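Local coordinates for carbohydrate kinase, FGGY (Rhodospirillum rubrum, PDB 3IFR), which probably phosphorylates the sugar D-xylulose at the expense of ATP, as a kinase of the FGGY family, at residues I157-G162 with A209-H214; T83-A88 with I103-G108; L127-N132 with E196-A201; D245-A250 with Y288-G293. All blocks are in the same frame, centred on the assembly; numbering follows the deposited sequence.

The centres of contacts 2 and 4 lie about 10 Å from the centre of the chain, those of contacts 1 and 3 about 21 to 22 Å, yet only contact 3 is partly exposed. Its chemistry fits: a salt bridge joins two helix segments at the surface, whereas contact 1 uses a backbone hydrogen bond with aliphatic packing, contact 2 glutamine chains against a selenomethionine and a proline, and contact 4 aliphatic side chains of a helix against a loop. Contacts 1 and 3 touch through Val210 and Val200. Contacts 2 and 4 meet where strand 77-84 ends beside the start of helix 245-252, through Gly84 and Asp245. Contacts 1 to 3 stay within the N-terminal FGGY family region; contact 4 reaches into the C-terminal one.

Contact 1. Residues I157-G162 with A209-H214; sequences IATVCG and AVPPAH
A short strand, 159-161, is held here on the edge that does not pair with strand 90-92: Val160 gives its backbone N-H to Ala209 O, an N-to-O distance of 3.0 Å with an angle of 162° at the hydrogen. Ala209 O also receives a CA-H...O contact from Thr159 CA, 3.4 Å away. Ala209 returns one of its own, its CA lying 3.3 Å from Ala158 O. Side chains fill in around these backbone links. With chi1 at 55°, Val160 CG1 stands between its own N and carbonyl carbon, which brings it alongside Val210 CG2 at 3.8 Å; the two valines point the same way and share Ile205 as a neighbour. Pro211 crosses Thr159 at about a right angle, CG to CG2 3.9 Å, while its CD rests 3.3 Å from Val160 O. The methyl of Thr159 is used for packing because its OG1 is turned to Arg175, with which it forms a hydrogen bond. Met169 of helix 163-172 packs against both Thr159 and Pro211. On the strand's other edge Ala158 and Thr159 both face Leu92, the arrangement of a classic beta bulge in a two-stranded antiparallel sheet.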
loop_
_atom_site.group_PDB
_atom_site.type_symbol
_atom_site.label_atom_id
_atom_site.label_comp_id
_atom_site.label_asym_id
_atom_site.label_seq_id
_atom_site.Cartn_x
_atom_site.Cartn_y
_atom_site.Cartn_z
ATOM N N ILE A 157 12.665 16.062 -20.308
ATOM C CA ILE A 157 11.613 15.984 -19.290
ATOM C C ILE A 157 11.019 17.338 -18.958
ATOM O O ILE A 157 11.691 18.219 -18.413
ATOM C CB ILE A 157 12.102 15.374 -17.951
ATOM C CG1 ILE A 157 12.562 13.913 -18.116
ATOM C CG2 ILE A 157 10.994 15.412 -16.915
ATOM C CD1 ILE A 157 13.310 13.396 -16.949
ATOM N N ALA A 158 9.733 17.469 -19.269
ATOM C CA ALA A 158 8.922 18.646 -18.958
ATOM C C ALA A 158 8.019 18.375 -17.755
ATOM O O ALA A 158 7.706 19.283 -16.973
ATOM C CB ALA A 158 8.078 19.014 -20.169
ATOM N N THR A 159 7.582 17.124 -17.613
ATOM C CA THR A 159 6.724 16.718 -16.491
ATOM C C THR A 159 7.084 15.318 -15.997
ATOM O O THR A 159 7.220 14.344 -16.782
ATOM C CB THR A 159 5.240 16.742 -16.917
ATOM O OG1 THR A 159 4.866 18.066 -17.338
ATOM C CG2 THR A 159 4.324 16.269 -15.806
ATOM N N VAL A 160 7.238 15.215 -14.687
ATOM C CA VAL A 160 7.373 13.926 -14.044
ATOM C C VAL A 160 6.201 13.797 -13.074
ATOM O O VAL A 160 5.876 14.760 -12.347
ATOM C CB VAL A 160 8.721 13.782 -13.307
ATOM C CG1 VAL A 160 8.929 14.946 -12.291
ATOM C CG2 VAL A 160 8.789 12.447 -12.605
ATOM N N CYS A 161 5.545 12.632 -13.123
ATOM C CA CYS A 161 4.366 12.356 -12.324
ATOM C C CYS A 161 4.161 10.853 -12.131
ATOM O O CYS A 161 4.951 10.065 -12.631
ATOM C CB CYS A 161 3.121 12.980 -12.974
ATOM S SG CYS A 161 2.605 12.228 -14.540
ATOM N N GLY A 162 3.085 10.465 -11.443
ATOM C CA GLY A 162 2.854 9.086 -11.104
ATOM C C GLY A 162 1.765 8.556 -11.997
ATOM O O GLY A 162 1.322 9.254 -12.901
ATOM N N ALA A 209 9.532 20.994 -13.554
ATOM C CA ALA A 209 9.197 19.657 -14.055
ATOM C C ALA A 209 8.257 18.896 -13.099
ATOM O O ALA A 209 7.642 17.911 -13.493
ATOM C CB ALA A 209 10.433 18.856 -14.309
ATOM N N VAL A 210 8.164 19.341 -11.846
ATOM C CA VAL A 210 7.231 18.729 -10.900
ATOM C C VAL A 210 6.019 19.615 -10.669
ATOM O O VAL A 210 6.155 20.756 -10.255
ATOM C CB VAL A 210 7.847 18.448 -9.515
ATOM C CG1 VAL A 210 6.839 17.677 -8.663
ATOM C CG2 VAL A 210 9.157 17.680 -9.653
ATOM N N PRO A 211 4.833 19.072 -10.946
ATOM C CA PRO A 211 3.602 19.867 -10.956
ATOM C C PRO A 211 3.244 20.195 -9.524
ATOM O O PRO A 211 3.750 19.525 -8.623
ATOM C CB PRO A 211 2.556 18.914 -11.596
ATOM C CG PRO A 211 3.366 17.871 -12.358
ATOM C CD PRO A 211 4.658 17.725 -11.538
ATOM N N PRO A 212 2.403 21.217 -9.301
ATOM C CA PRO A 212 2.093 21.497 -7.896
ATOM C C PRO A 212 1.365 20.305 -7.288
ATOM O O PRO A 212 0.582 19.627 -7.990
ATOM C CB PRO A 212 1.126 22.695 -7.966
ATOM C CG PRO A 212 1.154 23.203 -9.348
ATOM C CD PRO A 212 1.681 22.097 -10.241
ATOM N N ALA A 213 1.601 20.064 -5.996
ATOM C CA ALA A 213 0.893 19.008 -5.273
ATOM C C ALA A 213 -0.574 19.378 -5.013
ATOM O O ALA A 213 -0.933 20.562 -4.887
ATOM C CB ALA A 213 1.595 18.672 -3.967
ATOM N N HIS A 214 -1.419 18.362 -4.936
ATOM C CA HIS A 214 -2.851 18.587 -4.746
ATOM C C HIS A 214 -3.374 17.550 -3.763
ATOM O O HIS A 214 -3.026 16.363 -3.880
ATOM C CB HIS A 214 -3.581 18.447 -6.085
ATOM C CG HIS A 214 -5.077 18.441 -5.977
ATOM N ND1 HIS A 214 -5.837 19.576 -6.134
ATOM C CD2 HIS A 214 -5.953 17.426 -5.774
ATOM C CE1 HIS A 214 -7.119 19.270 -6.010
ATOM N NE2 HIS A 214 -7.210 17.966 -5.819
#

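Contact 2. Residues T83-A88 with I103-G108; sequences TGMLPA and IQQSDG
Ala88 and Gln104 bring their backbones to within 4.7 Å, CA to CA, where the chain leaving strand 77-84 runs past a type I turn spanning Gln104 to Asp107 and closed by the bond from Asp107 N to Gln104 O. Ala88 CA sits 3.6 Å from Ile103 O. Two glutamines approach the Met85 side chain, a selenomethionine bent at both chi2 and chi3. Gln104 NE2 lies 3.4 Å from both SE and CE of Met85; chi1 of -50° and chi2 of -59° fold the glutamine chain back, although its CB points away, to the selenium and the methyl. Its OE1 is held by Ser102 OG, which probably helps fix the rotation of the amide. Gln105 comes in across Met85 at about a right angle, its NE2 near Met85 CG, though the placement of this side chain is less sure. These segments belong to the N-terminal actin-like domain of the kinase, at the carboxyl end of a central-sheet strand, where the backbone turns through a cis peptide before Pro87. That proline presents CD to Gln105 CB at 3.9 Å, again at about a right angle. Trp181 and Glu184 of helix 179-185 pack on Pro87 too, and a bound phosphate ion, probably from the crystallisation liquor, lies about 4 Å from its side chain. Met85 O accepts a hydrogen bond from Ser163 OG.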
loop_
_atom_site.group_PDB
_atom_site.type_symbol
_atom_site.label_atom_id
_atom_site.label_comp_id
_atom_site.label_asym_id
_atom_site.label_seq_id
_atom_site.Cartn_x
_atom_site.Cartn_y
_atom_site.Cartn_z
ATOM N N THR A 83 -7.371 6.293 -8.123
ATOM C CA THR A 83 -6.268 5.847 -7.292
ATOM C C THR A 83 -5.402 4.870 -8.157
ATOM O O THR A 83 -5.772 4.519 -9.295
ATOM C CB THR A 83 -6.851 5.172 -6.031
ATOM O OG1 THR A 83 -5.819 4.664 -5.179
ATOM C CG2 THR A 83 -7.765 4.019 -6.428
ATOM N N GLY A 84 -4.242 4.471 -7.629
ATOM C CA GLY A 84 -3.395 3.494 -8.269
ATOM C C GLY A 84 -2.092 3.323 -7.501
ATOM O O GLY A 84 -1.869 3.956 -6.472
HETATM N N MSE A 85 -1.198 2.481 -8.014
HETATM C CA MSE A 85 0.077 2.251 -7.331
HETATM C C MSE A 85 0.974 3.515 -7.325
HETATM O O MSE A 85 0.859 4.374 -8.191
HETATM C CB MSE A 85 0.769 1.024 -7.920
HETATM C CG MSE A 85 1.729 1.305 -9.079
HETATM SE SE MSE A 85 0.992 2.045 -10.771
HETATM C CE MSE A 85 0.367 0.400 -11.699
ATOM N N LEU A 86 1.845 3.631 -6.334
ATOM C CA LEU A 86 2.797 4.743 -6.276
ATOM C C LEU A 86 4.050 4.309 -5.489
ATOM O O LEU A 86 4.042 3.287 -4.789
ATOM C CB LEU A 86 2.159 5.986 -5.590
ATOM C CG LEU A 86 1.910 5.957 -4.071
ATOM C CD1 LEU A 86 1.537 7.340 -3.508
ATOM C CD2 LEU A 86 0.824 4.927 -3.699
ATOM N N PRO A 87 5.137 5.068 -5.626
ATOM C CA PRO A 87 5.243 6.123 -6.645
ATOM C C PRO A 87 5.689 5.514 -7.973
ATOM O O PRO A 87 6.753 4.884 -8.036
ATOM C CB PRO A 87 6.348 7.022 -6.110
ATOM C CG PRO A 87 6.681 6.513 -4.723
ATOM C CD PRO A 87 6.257 5.087 -4.680
ATOM N N ALA A 88 4.871 5.656 -9.017
ATOM C CA ALA A 88 5.286 5.230 -10.321
ATOM C C ALA A 88 5.999 6.459 -10.862
ATOM O O ALA A 88 5.752 7.590 -10.407
ATOM C CB ALA A 88 4.087 4.862 -11.172
ATOM N N ILE A 103 8.376 3.472 -14.864
ATOM C CA ILE A 103 9.129 2.650 -13.912
ATOM C C ILE A 103 8.295 2.528 -12.630
ATOM O O ILE A 103 8.008 3.534 -11.968
ATOM C CB ILE A 103 10.551 3.239 -13.613
ATOM C CG1 ILE A 103 11.306 3.536 -14.928
ATOM C CG2 ILE A 103 11.346 2.288 -12.762
ATOM C CD1 ILE A 103 12.611 4.393 -14.780
ATOM N N GLN A 104 7.899 1.288 -12.309
ATOM C CA GLN A 104 7.078 0.959 -11.134
ATOM C C GLN A 104 7.810 1.049 -9.765
ATOM O O GLN A 104 9.036 1.103 -9.723
ATOM C CB GLN A 104 6.492 -0.432 -11.333
ATOM C CG GLN A 104 5.849 -0.551 -12.674
ATOM C CD GLN A 104 4.723 0.491 -12.870
ATOM O OE1 GLN A 104 4.792 1.320 -13.749
ATOM N NE2 GLN A 104 3.716 0.442 -12.035
ATOM N N GLN A 105 7.079 1.052 -8.646
ATOM C CA GLN A 105 7.771 1.079 -7.349
ATOM C C GLN A 105 8.483 -0.213 -6.967
ATOM O O GLN A 105 9.459 -0.206 -6.258
ATOM C CB GLN A 105 6.891 1.565 -6.187
ATOM C CG GLN A 105 5.416 1.426 -6.371
ATOM C CD GLN A 105 5.013 0.056 -6.820
ATOM O OE1 GLN A 105 5.182 -0.921 -6.085
ATOM N NE2 GLN A 105 4.434 -0.031 -8.024
ATOM N N SER A 106 8.032 -1.343 -7.450
ATOM C CA SER A 106 8.834 -2.540 -7.222
ATOM C C SER A 106 10.137 -2.576 -8.040
ATOM O O SER A 106 10.900 -3.516 -7.911
ATOM C CB SER A 106 8.009 -3.755 -7.551
ATOM O OG SER A 106 7.456 -3.594 -8.848
ATOM N N ASP A 107 10.397 -1.586 -8.899
ATOM C CA ASP A 107 11.596 -1.646 -9.748
ATOM C C ASP A 107 12.869 -1.603 -8.899
ATOM O O ASP A 107 12.901 -0.909 -7.878
ATOM C CB ASP A 107 11.596 -0.520 -10.777
ATOM C CG ASP A 107 12.779 -0.602 -11.766
ATOM O OD1 ASP A 107 12.587 -1.138 -12.874
ATOM O OD2 ASP A 107 13.893 -0.139 -11.427
ATOM N N GLY A 108 13.907 -2.330 -9.322
ATOM C CA GLY A 108 15.148 -2.440 -8.570
ATOM C C GLY A 108 16.401 -1.959 -9.286
ATOM O O GLY A 108 17.507 -2.325 -8.910
#

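Contact 3. Residues L127-N132 with E196-A201; sequences LARTGN and EADLVA
Arg129 and Asp198 form a salt bridge in which one carboxylate oxygen, OD2, is approached by both terminal nitrogens of the guanidinium. The modelled distance from Arg129 NH2 to Asp198 OD2, 2.3 Å, is too short to be taken at face value, and the bond from NH1 is weak, so the pairing is surer than its exact geometry. OD2 lies at the edge of the guanidinium, and the planes of the two groups stand 49° apart. An extended chain from CG to NE, with CG anti to the backbone N (chi1 179°), carries the arginine across to the other segment. Its NE is taken by Asp189 in a second salt bridge, so two carboxylates grip the group and probably fix its rotation. Arg129 lies in the last turn of helix 123-130; Gly131, with positive phi, is the first residue beyond it. There Thr130 OG1 accepts from Asn132 N at 3.0 Å, an ST turn. On the other segment, Glu196 is at the N-cap position of helix 197-201, and its OE2 bonds to Ser192 OG. Leu199, in the first turn of this short helix, packs over one face of the guanidinium: CD1 is 3.8 Å above its plane, and CD2 is 3.4 Å from Arg129 NH1. Were Leu199 cut back to an alanine, the methyls over that face would be gone, and the arginine, still tied to Asp189, is likely to hold its place against Asp198 less firmly. Leu199 CD1 also meets Thr130 CG2 at 4.3 Å.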
loop_
_atom_site.group_PDB
_atom_site.type_symbol
_atom_site.label_atom_id
_atom_site.label_comp_id
_atom_site.label_asym_id
_atom_site.label_seq_id
_atom_site.Cartn_x
_atom_site.Cartn_y
_atom_site.Cartn_z
ATOM N N LEU A 127 14.984 11.867 6.088
ATOM C CA LEU A 127 13.837 11.063 6.489
ATOM C C LEU A 127 12.953 11.864 7.479
ATOM O O LEU A 127 11.718 11.794 7.417
ATOM C CB LEU A 127 14.308 9.705 7.015
ATOM C CG LEU A 127 13.409 8.539 7.458
ATOM C CD1 LEU A 127 13.457 8.406 8.963
ATOM C CD2 LEU A 127 11.957 8.647 6.994
ATOM N N ALA A 128 13.574 12.676 8.337
ATOM C CA ALA A 128 12.819 13.568 9.235
ATOM C C ALA A 128 12.141 14.666 8.453
ATOM O O ALA A 128 11.262 15.351 8.935
ATOM C CB ALA A 128 13.728 14.196 10.279
ATOM N N ARG A 129 12.572 14.862 7.240
ATOM C CA ARG A 129 12.054 15.989 6.520
ATOM C C ARG A 129 10.869 15.594 5.650
ATOM O O ARG A 129 9.875 16.305 5.579
ATOM C CB ARG A 129 13.166 16.562 5.669
ATOM C CG ARG A 129 12.768 17.714 4.868
ATOM C CD ARG A 129 14.000 18.530 4.716
ATOM N NE ARG A 129 13.699 19.796 4.109
ATOM C CZ ARG A 129 14.179 20.168 2.937
ATOM N NH1 ARG A 129 14.994 19.358 2.283
ATOM N NH2 ARG A 129 13.859 21.350 2.443
ATOM N N THR A 130 10.995 14.470 4.963
ATOM C CA THR A 130 9.982 14.039 4.032
ATOM C C THR A 130 9.180 12.885 4.640
ATOM O O THR A 130 8.248 12.383 4.021
ATOM C CB THR A 130 10.647 13.469 2.815
ATOM O OG1 THR A 130 11.284 12.249 3.208
ATOM C CG2 THR A 130 11.712 14.425 2.315
ATOM N N GLY A 131 9.582 12.449 5.829
ATOM C CA GLY A 131 8.986 11.291 6.466
ATOM C C GLY A 131 9.147 9.987 5.700
ATOM O O GLY A 131 8.481 9.001 5.990
ATOM N N ASN A 132 10.039 9.984 4.726
ATOM C CA ASN A 132 10.332 8.799 3.915
ATOM C C ASN A 132 11.841 8.676 3.753
ATOM O O ASN A 132 12.535 9.688 3.804
ATOM C CB ASN A 132 9.683 8.944 2.554
ATOM C CG ASN A 132 8.203 8.734 2.618
ATOM O OD1 ASN A 132 7.713 7.634 2.354
ATOM N ND2 ASN A 132 7.471 9.769 3.046
ATOM N N GLU A 196 9.346 21.348 -2.377
ATOM C CA GLU A 196 10.488 22.210 -2.093
ATOM C C GLU A 196 11.563 22.223 -3.203
ATOM O O GLU A 196 11.937 21.168 -3.755
ATOM C CB GLU A 196 11.117 21.775 -0.786
ATOM C CG GLU A 196 10.109 21.654 0.353
ATOM C CD GLU A 196 9.827 22.992 0.988
ATOM O OE1 GLU A 196 10.288 24.026 0.454
ATOM O OE2 GLU A 196 9.141 23.005 2.017
ATOM N N ALA A 197 12.064 23.416 -3.516
ATOM C CA ALA A 197 13.041 23.581 -4.592
ATOM C C ALA A 197 14.258 22.692 -4.304
ATOM O O ALA A 197 14.623 21.799 -5.061
ATOM C CB ALA A 197 13.452 25.016 -4.665
ATOM N N ASP A 198 14.915 23.035 -3.225
ATOM C CA ASP A 198 15.720 22.162 -2.443
ATOM C C ASP A 198 15.590 20.671 -2.815
ATOM O O ASP A 198 16.543 20.052 -3.244
ATOM C CB ASP A 198 15.205 22.392 -1.007
ATOM C CG ASP A 198 16.151 21.926 0.011
ATOM O OD1 ASP A 198 17.342 21.755 -0.298
ATOM O OD2 ASP A 198 15.716 21.701 1.131
ATOM N N LEU A 199 14.411 20.089 -2.621
ATOM C CA LEU A 199 14.235 18.647 -2.742
ATOM C C LEU A 199 14.204 18.202 -4.184
ATOM O O LEU A 199 14.767 17.169 -4.524
ATOM C CB LEU A 199 12.970 18.191 -2.013
ATOM C CG LEU A 199 13.221 18.177 -0.498
ATOM C CD1 LEU A 199 11.941 18.201 0.299
ATOM C CD2 LEU A 199 14.152 17.010 -0.084
ATOM N N VAL A 200 13.533 18.964 -5.030
ATOM C CA VAL A 200 13.561 18.683 -6.455
ATOM C C VAL A 200 14.988 18.790 -7.020
ATOM O O VAL A 200 15.441 17.927 -7.764
ATOM C CB VAL A 200 12.579 19.595 -7.216
ATOM C CG1 VAL A 200 12.549 19.226 -8.660
ATOM C CG2 VAL A 200 11.189 19.462 -6.618
ATOM N N ALA A 201 15.718 19.822 -6.626
ATOM C CA ALA A 201 17.118 19.957 -7.059
ATOM C C ALA A 201 17.929 18.678 -6.879
ATOM O O ALA A 201 18.750 18.380 -7.700
ATOM C CB ALA A 201 17.822 21.144 -6.356
#

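Contact 4. Residues D245-A250 with Y288-G293; sequences DHIASA and YHLVPG
Tyr288 meets helix 245-252 through its backbone: Tyr288 O lies 3.9 Å from Ile247 CG2, while its CB points away from the helix and its ring makes a cation-pi contact with Arg179. At His289 the two backbones come nearest, 6.5 Å between its CA and that of Ile247, and the imidazole lies obliquely beside the same isoleucine methyl. Ile247 serves all three residues with this one branch: CG2, anti to the backbone N, extends toward the loop and comes 3.8 Å from Leu290 N. Leu290 then adds the side-chain packing. Its CG is 4.0 Å from Ile247 CG2, and its CD1 reaches past that residue onto the helix backbone, 3.6 Å from Ala248 CA and 3.9 Å from Ala248 CB. With a serine replacing Leu290, the methyls covering Ile247 and Ala248 would be gone, which is likely to open a gap between helix and loop. The helix belongs to the N-terminal FGGY family region and follows directly on central-sheet strand 238-244, whereas residues 288-293 belong to the C-terminal region; such apolar packing joins the two halves of the actin-like, two-domain fold of FGGY kinases.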
loop_
_atom_site.group_PDB
_atom_site.type_symbol
_atom_site.label_atom_id
_atom_site.label_comp_id
_atom_site.label_asym_id
_atom_site.label_seq_id
_atom_site.Cartn_x
_atom_site.Cartn_y
_atom_site.Cartn_z
ATOM N N ASP A 245 -3.123 4.358 -3.589
ATOM C CA ASP A 245 -3.827 3.098 -3.459
ATOM C C ASP A 245 -3.887 2.412 -2.108
ATOM O O ASP A 245 -4.929 2.022 -1.713
ATOM C CB ASP A 245 -3.536 2.102 -4.579
ATOM C CG ASP A 245 -2.153 1.532 -4.547
ATOM O OD1 ASP A 245 -1.296 1.943 -3.798
ATOM O OD2 ASP A 245 -1.926 0.641 -5.287
ATOM N N HIS A 246 -2.776 2.263 -1.406
ATOM C CA HIS A 246 -2.825 1.604 -0.136
ATOM C C HIS A 246 -3.581 2.385 0.942
ATOM O O HIS A 246 -4.220 1.804 1.743
ATOM C CB HIS A 246 -1.441 1.092 0.312
ATOM C CG HIS A 246 -0.463 2.169 0.618
ATOM N ND1 HIS A 246 -0.014 3.045 -0.329
ATOM C CD2 HIS A 246 0.158 2.511 1.760
ATOM C CE1 HIS A 246 0.832 3.882 0.215
ATOM N NE2 HIS A 246 0.957 3.578 1.481
ATOM N N ILE A 247 -3.521 3.697 0.905
ATOM C CA ILE A 247 -4.288 4.561 1.772
ATOM C C ILE A 247 -5.809 4.482 1.487
ATOM O O ILE A 247 -6.607 4.452 2.417
ATOM C CB ILE A 247 -3.815 6.050 1.702
ATOM C CG1 ILE A 247 -2.284 6.124 1.683
ATOM C CG2 ILE A 247 -4.385 6.829 2.912
ATOM C CD1 ILE A 247 -1.677 5.473 2.917
ATOM N N ALA A 248 -6.199 4.439 0.214
ATOM C CA ALA A 248 -7.611 4.312 -0.119
ATOM C C ALA A 248 -8.089 2.954 0.365
ATOM O O ALA A 248 -9.218 2.826 0.851
ATOM C CB ALA A 248 -7.857 4.476 -1.603
ATOM N N SER A 249 -7.220 1.951 0.275
ATOM C CA SER A 249 -7.548 0.652 0.857
ATOM C C SER A 249 -7.733 0.767 2.364
ATOM O O SER A 249 -8.655 0.177 2.919
ATOM C CB SER A 249 -6.500 -0.408 0.542
ATOM O OG SER A 249 -6.945 -1.213 -0.521
ATOM N N ALA A 250 -6.875 1.527 3.041
ATOM C CA ALA A 250 -7.051 1.667 4.493
ATOM C C ALA A 250 -8.424 2.303 4.791
ATOM O O ALA A 250 -9.212 1.773 5.549
ATOM C CB ALA A 250 -5.930 2.459 5.113
ATOM N N TYR A 288 0.160 11.191 3.760
ATOM C CA TYR A 288 -1.012 11.887 4.251
ATOM C C TYR A 288 -2.176 10.921 4.195
ATOM O O TYR A 288 -2.263 10.120 3.271
ATOM C CB TYR A 288 -1.332 13.088 3.390
ATOM C CG TYR A 288 -0.288 14.180 3.483
ATOM C CD1 TYR A 288 -0.347 15.133 4.483
ATOM C CD2 TYR A 288 0.751 14.257 2.558
ATOM C CE1 TYR A 288 0.604 16.133 4.567
ATOM C CE2 TYR A 288 1.702 15.253 2.632
ATOM C CZ TYR A 288 1.627 16.182 3.641
ATOM O OH TYR A 288 2.574 17.156 3.714
ATOM N N HIS A 289 -3.085 10.971 5.169
ATOM C CA HIS A 289 -4.313 10.207 5.005
ATOM C C HIS A 289 -5.178 10.869 3.936
ATOM O O HIS A 289 -4.936 12.010 3.560
ATOM C CB HIS A 289 -5.091 10.172 6.298
ATOM C CG HIS A 289 -6.043 9.029 6.381
ATOM N ND1 HIS A 289 -6.200 8.272 7.525
ATOM C CD2 HIS A 289 -6.876 8.495 5.465
ATOM C CE1 HIS A 289 -7.095 7.328 7.306
ATOM N NE2 HIS A 289 -7.503 7.437 6.060
ATOM N N LEU A 290 -6.195 10.168 3.441
ATOM C CA LEU A 290 -7.168 10.829 2.573
ATOM C C LEU A 290 -8.024 11.718 3.462
ATOM O O LEU A 290 -8.392 12.830 3.076
ATOM C CB LEU A 290 -8.035 9.844 1.794
ATOM C CG LEU A 290 -7.308 8.738 1.017
ATOM C CD1 LEU A 290 -8.241 7.877 0.183
ATOM C CD2 LEU A 290 -6.245 9.375 0.145
ATOM N N VAL A 291 -8.313 11.249 4.671
ATOM C CA VAL A 291 -9.066 12.068 5.622
ATOM C C VAL A 291 -8.321 13.366 6.005
ATOM O O VAL A 291 -7.211 13.349 6.534
ATOM C CB VAL A 291 -9.481 11.260 6.868
ATOM C CG1 VAL A 291 -10.264 12.128 7.814
ATOM C CG2 VAL A 291 -10.322 10.071 6.476
ATOM N N PRO A 292 -8.935 14.506 5.710
ATOM C CA PRO A 292 -8.277 15.798 5.857
ATOM C C PRO A 292 -7.792 15.971 7.254
ATOM O O PRO A 292 -8.566 15.790 8.156
ATOM C CB PRO A 292 -9.404 16.774 5.580
ATOM C CG PRO A 292 -10.296 16.023 4.615
ATOM C CD PRO A 292 -10.272 14.625 5.114
ATOM N N GLY A 293 -6.532 16.292 7.452
ATOM C CA GLY A 293 -6.081 16.564 8.793
ATOM C C GLY A 293 -5.295 15.417 9.363
ATOM O O GLY A 293 -4.511 15.586 10.289
#